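PDB 3ODN: dally-like protein from Drosophila melanogaster, which probably acts as a cell-surface heparan sulfate proteoglycan of the glypican family, with a helical protein core that contributes to Hedgehog signalling. Local coordinates for residues L121-E124 / L125-Y128. The protein carries 2 engineered substitutions. Residues are numbered along the deposited sequence; the frame is centred on the assembly and turned at random.
Sequences LFKE and LETY
Leu125, Glu126, Thr127 and Tyr128 each give their backbone N-H to the carbonyl four residues earlier, two consecutive turns of the helix 115-131, with the bond from Leu125 N to Leu121 O the longest at 3.3 Å, against 2.8 Å for both Thr127 N to Lys123 O and Tyr128 N to Glu124 O. The Lys123 carbonyl oxygen is gripped twice, since Thr127 OG1 also donates to it at 3.1 Å. The hydroxyl stands above the carbonyl plane, 36° out of it, and on the face opposite to the one reached by the amide. With chi1 at -66°, OG1 lies beside its own backbone N and turns back over the preceding turn, while CG2 extends anti to that nitrogen. On the buried side, Leu125 packs back on Leu121 and Phe122: its CD1 is 4.4 Å from Leu121 CG and equally far from Phe122 CD2, meeting the phenylalanine ring obliquely. These contacts form part of the elongated all-helical core domain of the glypican, where Leu125 also touches Ile190 and Phe194 of helix 182-214 and Met140 of helix 136-155, whereas Phe122 faces helix 48-106, its ring stacked edge-to-face with that of Phe99. The Glu126 chain runs alongside the Phe122 carbonyl, with CB 3.3 Å from Phe122 O. Its OE1 likewise comes within 3.3 Å of Phe122 O, a meeting of two acceptors rather than a bond. Glu126 OE1 forms a salt bridge with Arg96 of helix 48-106, whose guanidinium group probably eases the crowding of the two oxygens. Lys123 NZ, 7.0 Å from Glu126 OE1, makes no ion pair with it and forms a weak hydrogen bond to Ser119 OG, one turn earlier.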
ATOM      1  N   LEU A 121     -10.992 -14.471 -18.439  1.00 48.25           N
ATOM      2  CA  LEU A 121      -9.674 -14.105 -17.946  1.00 47.73           C
ATOM      3  C   LEU A 121      -9.753 -12.705 -17.342  1.00 50.04           C
ATOM      4  O   LEU A 121      -9.351 -12.530 -16.204  1.00 50.34           O
ATOM      5  CB  LEU A 121      -8.600 -14.168 -19.061  1.00 48.32           C
ATOM      6  CG  LEU A 121      -7.147 -13.961 -18.580  1.00 53.83           C
ATOM      7  CD1 LEU A 121      -6.687 -15.112 -17.731  1.00 54.66           C
ATOM      8  CD2 LEU A 121      -6.194 -13.718 -19.742  1.00 55.96           C
ATOM      9  N   PHE A 122     -10.321 -11.727 -18.066  1.00 47.06           N
ATOM     10  CA  PHE A 122     -10.472 -10.372 -17.531  1.00 46.84           C
ATOM     11  C   PHE A 122     -11.311 -10.280 -16.248  1.00 48.94           C
ATOM     12  O   PHE A 122     -11.054  -9.421 -15.421  1.00 47.20           O
ATOM     13  CB  PHE A 122     -10.956  -9.396 -18.604  1.00 49.18           C
ATOM     14  CG  PHE A 122      -9.840  -8.881 -19.478  1.00 49.48           C
ATOM     15  CD1 PHE A 122      -9.576  -9.466 -20.712  1.00 51.75           C
ATOM     16  CD2 PHE A 122      -9.030  -7.830 -19.053  1.00 50.08           C
ATOM     17  CE1 PHE A 122      -8.524  -9.001 -21.512  1.00 53.47           C
ATOM     18  CE2 PHE A 122      -7.974  -7.366 -19.852  1.00 52.95           C
ATOM     19  CZ  PHE A 122      -7.750  -7.931 -21.091  1.00 52.14           C
ATOM     20  N   LYS A 123     -12.281 -11.180 -16.082  1.00 46.43           N
ATOM     21  CA  LYS A 123     -13.141 -11.241 -14.907  1.00 47.77           C
ATOM     22  C   LYS A 123     -12.372 -11.682 -13.679  1.00 50.61           C
ATOM     23  O   LYS A 123     -12.587 -11.125 -12.611  1.00 52.22           O
ATOM     24  CB  LYS A 123     -14.352 -12.157 -15.162  1.00 53.01           C
ATOM     25  CG  LYS A 123     -15.514 -11.397 -15.786  1.00 79.40           C
ATOM     26  CD  LYS A 123     -16.152 -12.121 -16.969  1.00 89.36           C
ATOM     27  CE  LYS A 123     -17.129 -11.222 -17.692  1.00 99.02           C
ATOM     28  NZ  LYS A 123     -17.922 -11.962 -18.706  1.00113.13           N
ATOM     29  N   GLU A 124     -11.461 -12.656 -13.835  1.00 46.21           N
ATOM     30  CA  GLU A 124     -10.604 -13.176 -12.774  1.00 46.18           C
ATOM     31  C   GLU A 124      -9.651 -12.114 -12.259  1.00 51.35           C
ATOM     32  O   GLU A 124      -9.450 -12.003 -11.046  1.00 54.38           O
ATOM     33  CB  GLU A 124      -9.825 -14.392 -13.264  1.00 47.28           C
ATOM     34  CG  GLU A 124     -10.681 -15.620 -13.592  1.00 56.36           C
ATOM     35  CD  GLU A 124     -11.375 -16.382 -12.469  1.00 80.96           C
ATOM     36  OE1 GLU A 124     -11.663 -17.588 -12.663  1.00 74.11           O
ATOM     37  OE2 GLU A 124     -11.665 -15.775 -11.412  1.00 82.39           O
ATOM     38  N   LEU A 125      -9.089 -11.314 -13.183  1.00 45.58           N
ATOM     39  CA  LEU A 125      -8.164 -10.220 -12.913  1.00 43.34           C
ATOM     40  C   LEU A 125      -8.920  -9.106 -12.220  1.00 48.87           C
ATOM     41  O   LEU A 125      -8.410  -8.550 -11.263  1.00 48.43           O
ATOM     42  CB  LEU A 125      -7.491  -9.725 -14.208  1.00 42.31           C
ATOM     43  CG  LEU A 125      -6.774 -10.768 -15.081  1.00 45.95           C
ATOM     44  CD1 LEU A 125      -6.448 -10.188 -16.457  1.00 46.07           C
ATOM     45  CD2 LEU A 125      -5.518 -11.316 -14.411  1.00 47.72           C
ATOM     46  N   GLU A 126     -10.159  -8.818 -12.670  1.00 49.25           N
ATOM     47  CA  GLU A 126     -11.067  -7.840 -12.058  1.00 50.22           C
ATOM     48  C   GLU A 126     -11.437  -8.277 -10.611  1.00 54.89           C
ATOM     49  O   GLU A 126     -11.280  -7.480  -9.681  1.00 55.25           O
ATOM     50  CB  GLU A 126     -12.325  -7.629 -12.925  1.00 52.23           C
ATOM     51  CG  GLU A 126     -12.183  -6.474 -13.907  1.00 63.50           C
ATOM     52  CD  GLU A 126     -12.843  -6.531 -15.283  1.00 83.61           C
ATOM     53  OE1 GLU A 126     -13.673  -7.437 -15.543  1.00 66.65           O
ATOM     54  OE2 GLU A 126     -12.530  -5.638 -16.106  1.00 70.13           O
ATOM     55  N   THR A 127     -11.861  -9.557 -10.428  1.00 50.35           N
ATOM     56  CA  THR A 127     -12.246 -10.124  -9.138  1.00 50.58           C
ATOM     57  C   THR A 127     -11.085 -10.116  -8.183  1.00 52.46           C
ATOM     58  O   THR A 127     -11.270  -9.701  -7.039  1.00 53.45           O
ATOM     59  CB  THR A 127     -12.909 -11.495  -9.300  1.00 59.14           C
ATOM     60  OG1 THR A 127     -14.147 -11.317  -9.992  1.00 66.66           O
ATOM     61  CG2 THR A 127     -13.160 -12.198  -7.958  1.00 54.87           C
ATOM     62  N   TYR A 128      -9.894 -10.560  -8.643  1.00 47.24           N
ATOM     63  CA  TYR A 128      -8.710 -10.514  -7.817  1.00 47.24           C
ATOM     64  C   TYR A 128      -8.521  -9.107  -7.247  1.00 53.17           C
ATOM     65  O   TYR A 128      -8.438  -8.964  -6.028  1.00 54.29           O
ATOM     66  CB  TYR A 128      -7.423 -10.957  -8.555  1.00 47.02           C
ATOM     67  CG  TYR A 128      -6.228 -10.808  -7.639  1.00 46.11           C
ATOM     68  CD1 TYR A 128      -5.959 -11.757  -6.661  1.00 48.60           C
ATOM     69  CD2 TYR A 128      -5.471  -9.638  -7.636  1.00 45.79           C
ATOM     70  CE1 TYR A 128      -4.940 -11.567  -5.727  1.00 49.08           C
ATOM     71  CE2 TYR A 128      -4.479  -9.416  -6.677  1.00 47.25           C
ATOM     72  CZ  TYR A 128      -4.213 -10.390  -5.732  1.00 53.83           C
ATOM     73  OH  TYR A 128      -3.233 -10.196  -4.801  1.00 55.75           O
TER